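PDB 4QY7: uncharacterized protein YobA from Bacillus subtilis subsp. subtilis str. 168, which is of unknown function but is probably made with a signal peptide and adopts an OB-fold as a member of the DUF3221 family. Local coordinates for residues Gly11-Val14 against Arg20-Leu23; Val13-Asn18 against Gly40-Lys45. All blocks are in the same frame, centred on the assembly; numbering follows the deposited sequence. Where two conformers were deposited one is given.

Interaction 1: Gly11-Val14 against Arg20-Leu23; sequences GYVV and RAIL
Val13 and Leu23 sit opposite each other as an antiparallel, non-hydrogen-bonded pair, their CA atoms 4.7 Å apart. The two short strand segments make an angle of 122° between their chain directions, well short of straight antiparallel, as expected where a sheet coils strongly. One nearly linear bond ties them together: Val14 N donates to Ile22 O over 2.9 Å, with 172° at the hydrogen. On the other side of the Val13-Leu23 pair, Leu23 CA approaches Tyr12 O at 3.2 Å, a CA-H...O contact that fills the gap between the backbone bonds, the next of which joins Tyr12 to Ile24.

The side chains of Val13 and Leu23 share one face of the sheet and cross at a slant, Val13 CG2 meeting Leu23 CD2 at 3.7 Å. Val13 CG1, anti to the backbone N (chi1 180°), leads instead toward the small methyl of Ala21, a looser neighbour at 4.4 Å. Gly11 also belongs here: having no side chain, it lets its CA come to 4.3 Å from Leu23 CB. Ile70 and Val72 of strand 69-74 and Val53 of strand 50-54 pack on Leu23 as well, a buried setting that suits a branched aliphatic side chain.

Val14 and Ile22 form a second apolar pair, with Val14 CG2 3.8 Å from Ile22 CG2. In the conformer given, one of two deposited for Val14, CG2 lies between its own backbone N and carbonyl carbon and comes within 3.2 Å of Ile22 O. Beta-branched residues serve both strands well here. The whole is a beta hairpin of adjacent strands 7-16 and 20-24, part of the strongly coiled sheet of the OB-fold, with Val13, Ala21 and Leu23 contributing to its hydrophobic interior.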
ATOM      1  N   GLY A  11      -1.505   4.974   3.493  1.00 13.14           N
ATOM      2  CA  GLY A  11      -2.537   4.694   2.492  1.00 13.91           C
ATOM      3  C   GLY A  11      -3.559   3.730   3.013  1.00 14.86           C
ATOM      4  O   GLY A  11      -3.404   3.194   4.107  1.00 15.13           O
ATOM      5  N   TYR A  12      -4.612   3.551   2.246  1.00 12.27           N
ATOM      6  CA  TYR A  12      -5.708   2.652   2.608  1.00 12.56           C
ATOM      7  C   TYR A  12      -5.620   1.380   1.817  1.00 14.84           C
ATOM      8  O   TYR A  12      -5.504   1.456   0.593  1.00 12.65           O
ATOM      9  CB  TYR A  12      -7.079   3.305   2.339  1.00 14.84           C
ATOM     10  CG  TYR A  12      -7.328   4.544   3.158  1.00 18.81           C
ATOM     11  CD1 TYR A  12      -6.801   5.775   2.769  1.00 19.81           C
ATOM     12  CD2 TYR A  12      -7.972   4.470   4.384  1.00 21.90           C
ATOM     13  CE1 TYR A  12      -6.974   6.915   3.549  1.00 20.04           C
ATOM     14  CE2 TYR A  12      -8.182   5.616   5.159  1.00 22.66           C
ATOM     15  CZ  TYR A  12      -7.666   6.829   4.739  1.00 26.48           C
ATOM     16  OH  TYR A  12      -7.840   7.987   5.479  1.00 31.73           O
ATOM     17  N   VAL A  13      -5.777   0.225   2.467  1.00 12.28           N
ATOM     18  CA  VAL A  13      -5.696  -1.073   1.778  1.00 11.53           C
ATOM     19  C   VAL A  13      -6.966  -1.309   0.994  1.00 15.11           C
ATOM     20  O   VAL A  13      -7.999  -1.430   1.616  1.00 16.64           O
ATOM     21  CB  VAL A  13      -5.467  -2.238   2.770  1.00 14.85           C
ATOM     22  CG1 VAL A  13      -5.385  -3.597   2.051  1.00 15.50           C
ATOM     23  CG2 VAL A  13      -4.209  -2.008   3.611  1.00 14.70           C
ATOM     24  N   VAL A  14      -6.896  -1.404  -0.338  1.00 14.15           N
ATOM     25  CA  VAL A  14      -8.086  -1.662  -1.182  0.50 13.98           C
ATOM     26  C   VAL A  14      -8.084  -3.100  -1.689  1.00 18.95           C
ATOM     27  O   VAL A  14      -9.156  -3.696  -1.828  1.00 20.67           O
ATOM     28  CB  VAL A  14      -8.281  -0.665  -2.358  0.50 17.22           C
ATOM     29  CG1 VAL A  14      -8.799   0.670  -1.844  0.50 18.80           C
ATOM     30  CG2 VAL A  14      -7.020  -0.481  -3.194  0.50 15.39           C
ATOM     31  N   ARG A  20       1.060  -9.157  -2.177  1.00 18.28           N
ATOM     32  CA  ARG A  20       1.073  -7.699  -2.259  0.65 17.50           C
ATOM     33  C   ARG A  20      -0.218  -7.095  -1.774  1.00 19.45           C
ATOM     34  O   ARG A  20      -1.254  -7.762  -1.759  1.00 18.84           O
ATOM     35  CB  ARG A  20       1.294  -7.280  -3.728  0.65 19.63           C
ATOM     36  CG  ARG A  20       0.148  -7.662  -4.687  0.65 26.77           C
ATOM     37  CD  ARG A  20      -0.836  -6.515  -4.925  0.65 31.21           C
ATOM     38  NE  ARG A  20      -1.974  -6.896  -5.767  0.65 23.80           N
ATOM     39  CZ  ARG A  20      -3.126  -7.436  -5.361  0.65 32.19           C
ATOM     40  NH1 ARG A  20      -3.332  -7.705  -4.072  0.65 20.04           N
ATOM     41  NH2 ARG A  20      -4.078  -7.719  -6.240  0.65 30.88           N
ATOM     42  N   ALA A  21      -0.172  -5.807  -1.489  1.00 15.78           N
ATOM     43  CA  ALA A  21      -1.375  -5.055  -1.184  1.00 14.65           C
ATOM     44  C   ALA A  21      -1.379  -3.822  -2.066  1.00 15.84           C
ATOM     45  O   ALA A  21      -0.315  -3.300  -2.402  1.00 15.85           O
ATOM     46  CB  ALA A  21      -1.467  -4.686   0.293  1.00 15.80           C
ATOM     47  N   ILE A  22      -2.555  -3.370  -2.477  1.00 14.22           N
ATOM     48  CA  ILE A  22      -2.710  -2.143  -3.249  1.00 14.98           C
ATOM     49  C   ILE A  22      -3.248  -1.105  -2.307  1.00 15.60           C
ATOM     50  O   ILE A  22      -4.295  -1.343  -1.688  1.00 15.50           O
ATOM     51  CB  ILE A  22      -3.657  -2.339  -4.451  1.00 18.86           C
ATOM     52  CG1 ILE A  22      -3.087  -3.477  -5.348  1.00 21.29           C
ATOM     53  CG2 ILE A  22      -3.879  -0.990  -5.222  1.00 19.35           C
ATOM     54  CD1 ILE A  22      -3.423  -3.467  -6.790  1.00 37.79           C
ATOM     55  N   LEU A  23      -2.525   0.014  -2.167  1.00 13.18           N
ATOM     56  CA  LEU A  23      -2.930   1.101  -1.287  1.00 12.59           C
ATOM     57  C   LEU A  23      -3.374   2.299  -2.068  1.00 16.41           C
ATOM     58  O   LEU A  23      -2.713   2.673  -3.041  1.00 16.16           O
ATOM     59  CB  LEU A  23      -1.770   1.549  -0.395  1.00 12.94           C
ATOM     60  CG  LEU A  23      -1.002   0.490   0.335  1.00 18.83           C
ATOM     61  CD1 LEU A  23       0.024   1.139   1.267  1.00 19.77           C
ATOM     62  CD2 LEU A  23      -1.924  -0.430   1.104  1.00 19.75           C
TER

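Interaction 2: Val13-Asn18 against Gly40-Lys45; sequences VVLKDN and GQLMNK
Leu42 meets Val14 and Leu15 with a single methyl, CD1, and this one side chain carries the contact from the helix. Along 40-45 the chain is already helical at Gly40, and Gln41, on the solvent side, turns its OE1 back to Ser38 N just before the segment. Leu42 follows, pointing toward the strand. Its CG is anti to the carbonyl carbon (chi1 -71°), and the side chain extends to place CD1 3.8 Å from Val14 CG2 and, in the Leu15 conformer given, 3.5 Å from Leu15 CD1. Both approaches are tip to tip. A flexible, unbranched-at-CB leucine suits this reach, because the CA atoms of Val14 and Leu42 remain 8.8 Å apart. Farther on, Lys45 ends in a salt bridge from NZ to Asp34, as befits an exposed helix position.

Val14 and Leu15 both face Ile22 in a classic beta bulge, and here both also point toward the helix. The arrangement is the packing of a short helix, 39-45, against a bulged strand of the OB-fold sheet.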
ATOM      1  N   VAL A  13      -5.777   0.225   2.467  1.00 12.28           N
ATOM      2  CA  VAL A  13      -5.696  -1.073   1.778  1.00 11.53           C
ATOM      3  C   VAL A  13      -6.966  -1.309   0.994  1.00 15.11           C
ATOM      4  O   VAL A  13      -7.999  -1.430   1.616  1.00 16.64           O
ATOM      5  CB  VAL A  13      -5.467  -2.238   2.770  1.00 14.85           C
ATOM      6  CG1 VAL A  13      -5.385  -3.597   2.051  1.00 15.50           C
ATOM      7  CG2 VAL A  13      -4.209  -2.008   3.611  1.00 14.70           C
ATOM      8  N   VAL A  14      -6.896  -1.404  -0.338  1.00 14.15           N
ATOM      9  CA  VAL A  14      -8.086  -1.662  -1.182  0.50 13.98           C
ATOM     10  C   VAL A  14      -8.084  -3.100  -1.689  1.00 18.95           C
ATOM     11  O   VAL A  14      -9.156  -3.696  -1.828  1.00 20.67           O
ATOM     12  CB  VAL A  14      -8.281  -0.665  -2.358  0.50 17.22           C
ATOM     13  CG1 VAL A  14      -8.799   0.670  -1.844  0.50 18.80           C
ATOM     14  CG2 VAL A  14      -7.020  -0.481  -3.194  0.50 15.39           C
ATOM     15  N   LEU A  15      -6.905  -3.672  -1.958  1.00 16.39           N
ATOM     16  CA  LEU A  15      -6.762  -5.072  -2.373  0.50 16.44           C
ATOM     17  C   LEU A  15      -5.605  -5.687  -1.616  1.00 20.07           C
ATOM     18  O   LEU A  15      -4.607  -5.016  -1.371  1.00 17.67           O
ATOM     19  CB  LEU A  15      -6.510  -5.187  -3.878  0.50 16.94           C
ATOM     20  CG  LEU A  15      -7.622  -4.698  -4.803  0.50 20.73           C
ATOM     21  CD1 LEU A  15      -7.072  -4.391  -6.192  0.50 22.08           C
ATOM     22  CD2 LEU A  15      -8.756  -5.732  -4.888  0.50 25.80           C
ATOM     23  N   LYS A  16      -5.724  -6.952  -1.220  1.00 17.18           N
ATOM     24  CA  LYS A  16      -4.645  -7.615  -0.488  1.00 16.47           C
ATOM     25  C   LYS A  16      -4.683  -9.077  -0.828  1.00 22.59           C
ATOM     26  O   LYS A  16      -5.753  -9.685  -0.757  1.00 25.44           O
ATOM     27  CB  LYS A  16      -4.796  -7.421   1.040  1.00 18.66           C
ATOM     28  CG  LYS A  16      -3.561  -7.917   1.846  1.00 19.17           C
ATOM     29  CD  LYS A  16      -3.770  -9.335   2.406  1.00 25.93           C
ATOM     30  CE  LYS A  16      -2.558  -9.862   3.125  1.00 26.58           C
ATOM     31  NZ  LYS A  16      -2.866 -11.133   3.856  1.00 25.58           N
ATOM     32  N   ASP A  17      -3.551  -9.623  -1.251  1.00 21.28           N
ATOM     33  CA  ASP A  17      -3.408 -11.056  -1.490  1.00 21.05           C
ATOM     34  C   ASP A  17      -2.158 -11.462  -0.738  1.00 23.61           C
ATOM     35  O   ASP A  17      -1.596 -10.635  -0.018  1.00 21.52           O
ATOM     36  CB  ASP A  17      -3.422 -11.388  -2.987  1.00 23.17           C
ATOM     37  CG  ASP A  17      -2.255 -10.917  -3.827  1.00 30.12           C
ATOM     38  OD1 ASP A  17      -1.132 -10.783  -3.279  1.00 28.29           O
ATOM     39  OD2 ASP A  17      -2.430 -10.788  -5.059  1.00 39.88           O
ATOM     40  N   ASN A  18      -1.719 -12.715  -0.868  1.00 24.49           N
ATOM     41  CA  ASN A  18      -0.572 -13.160  -0.079  0.50 24.22           C
ATOM     42  C   ASN A  18       0.728 -12.461  -0.450  1.00 26.55           C
ATOM     43  O   ASN A  18       1.596 -12.363   0.412  1.00 28.28           O
ATOM     44  CB  ASN A  18      -0.372 -14.667  -0.195  0.50 28.64           C
ATOM     45  CG  ASN A  18      -1.538 -15.451   0.352  0.50 42.25           C
ATOM     46  OD1 ASN A  18      -1.969 -15.266   1.497  0.50 38.95           O
ATOM     47  ND2 ASN A  18      -2.134 -16.276  -0.473  0.50 30.65           N
ATOM     48  N   GLY A  40      -8.036  -2.982 -12.447  1.00 26.90           N
ATOM     49  CA  GLY A  40      -8.009  -2.091 -13.604  1.00 27.56           C
ATOM     50  C   GLY A  40      -8.791  -0.813 -13.383  1.00 30.03           C
ATOM     51  O   GLY A  40      -8.350   0.275 -13.757  1.00 30.62           O
ATOM     52  N   GLN A  41      -9.966  -0.931 -12.759  1.00 24.90           N
ATOM     53  CA  GLN A  41     -10.806   0.232 -12.476  1.00 23.95           C
ATOM     54  C   GLN A  41     -10.177   1.124 -11.426  1.00 25.97           C
ATOM     55  O   GLN A  41     -10.312   2.354 -11.514  1.00 25.25           O
ATOM     56  CB  GLN A  41     -12.180  -0.212 -12.002  1.00 24.87           C
ATOM     57  CG  GLN A  41     -13.061  -0.739 -13.135  1.00 25.21           C
ATOM     58  CD  GLN A  41     -14.356  -1.302 -12.618  1.00 39.73           C
ATOM     59  OE1 GLN A  41     -14.379  -2.106 -11.675  1.00 29.14           O
ATOM     60  NE2 GLN A  41     -15.477  -0.899 -13.221  1.00 33.83           N
ATOM     61  N   LEU A  42      -9.535   0.513 -10.398  1.00 23.17           N
ATOM     62  CA  LEU A  42      -8.822   1.297  -9.384  1.00 21.90           C
ATOM     63  C   LEU A  42      -7.676   2.047 -10.022  1.00 25.41           C
ATOM     64  O   LEU A  42      -7.475   3.212  -9.672  1.00 24.80           O
ATOM     65  CB  LEU A  42      -8.243   0.411  -8.270  1.00 20.60           C
ATOM     66  CG  LEU A  42      -9.241  -0.207  -7.318  1.00 23.73           C
ATOM     67  CD1 LEU A  42      -8.599  -1.318  -6.556  1.00 23.39           C
ATOM     68  CD2 LEU A  42      -9.828   0.836  -6.343  1.00 21.31           C
HETATM   69  N   MSE A  43      -6.927   1.374 -10.961  1.00 24.79           N
HETATM   70  CA  MSE A  43      -5.799   2.013 -11.658  0.65 24.85           C
HETATM   71  C   MSE A  43      -6.272   3.269 -12.392  1.00 32.39           C
HETATM   72  O   MSE A  43      -5.569   4.283 -12.386  1.00 33.90           O
HETATM   73  CB  MSE A  43      -5.112   1.039 -12.637  0.65 25.64           C
HETATM   74  CG  MSE A  43      -4.444  -0.155 -11.954  0.65 28.21           C
HETATM   75 SE   MSE A  43      -2.916   0.324 -10.905  0.49 30.04          SE
HETATM   76  CE  MSE A  43      -2.997  -1.004  -9.555  0.65 26.55           C
ATOM     77  N   ASN A  44      -7.472   3.222 -12.985  1.00 31.79           N
ATOM     78  CA  ASN A  44      -8.045   4.372 -13.700  1.00 33.32           C
ATOM     79  C   ASN A  44      -8.526   5.465 -12.736  1.00 35.56           C
ATOM     80  O   ASN A  44      -8.131   6.622 -12.872  1.00 38.05           O
ATOM     81  CB  ASN A  44      -9.209   3.911 -14.566  1.00 36.81           C
ATOM     82  CG  ASN A  44      -9.830   5.024 -15.361  1.00 69.03           C
ATOM     83  OD1 ASN A  44      -9.161   5.650 -16.187  1.00 63.59           O
ATOM     84  ND2 ASN A  44     -11.108   5.319 -15.104  1.00 63.06           N
ATOM     85  N   LYS A  45      -9.346   5.104 -11.749  1.00 27.72           N
ATOM     86  CA  LYS A  45      -9.913   6.079 -10.820  1.00 26.04           C
ATOM     87  C   LYS A  45      -8.875   6.765  -9.924  1.00 30.97           C
ATOM     88  O   LYS A  45      -8.992   7.963  -9.685  1.00 31.92           O
ATOM     89  CB  LYS A  45     -10.951   5.380  -9.931  1.00 26.63           C
ATOM     90  CG  LYS A  45     -11.637   6.301  -8.943  1.00 31.73           C
ATOM     91  CD  LYS A  45     -12.933   5.722  -8.413  1.00 35.14           C
ATOM     92  CE  LYS A  45     -13.563   6.692  -7.440  1.00 40.56           C
ATOM     93  NZ  LYS A  45     -14.912   6.257  -7.015  1.00 45.63           N
TER

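Interactions 1 and 2 start from the same strand, 7-16, and share Val13 and Val14, of which Val14 touches in both; their centres are about 7 Å apart. In interaction 1 this valine belongs to the hairpin, while in interaction 2 its CG2 also meets the helix that follows strand 20-24 in the chain. The bulge joins the two: besides the bond from Val14, Ile22 is reached by Leu15, whose O lies 2.9 Å from Ile22 N in a probable hydrogen bond. Ile22 CD1 in turn packs on CE of Met43, a selenomethionine, at 3.7 Å in the conformer given, so both hairpin strands touch helix 39-45. Together they give a small apolar cluster between sheet and helix.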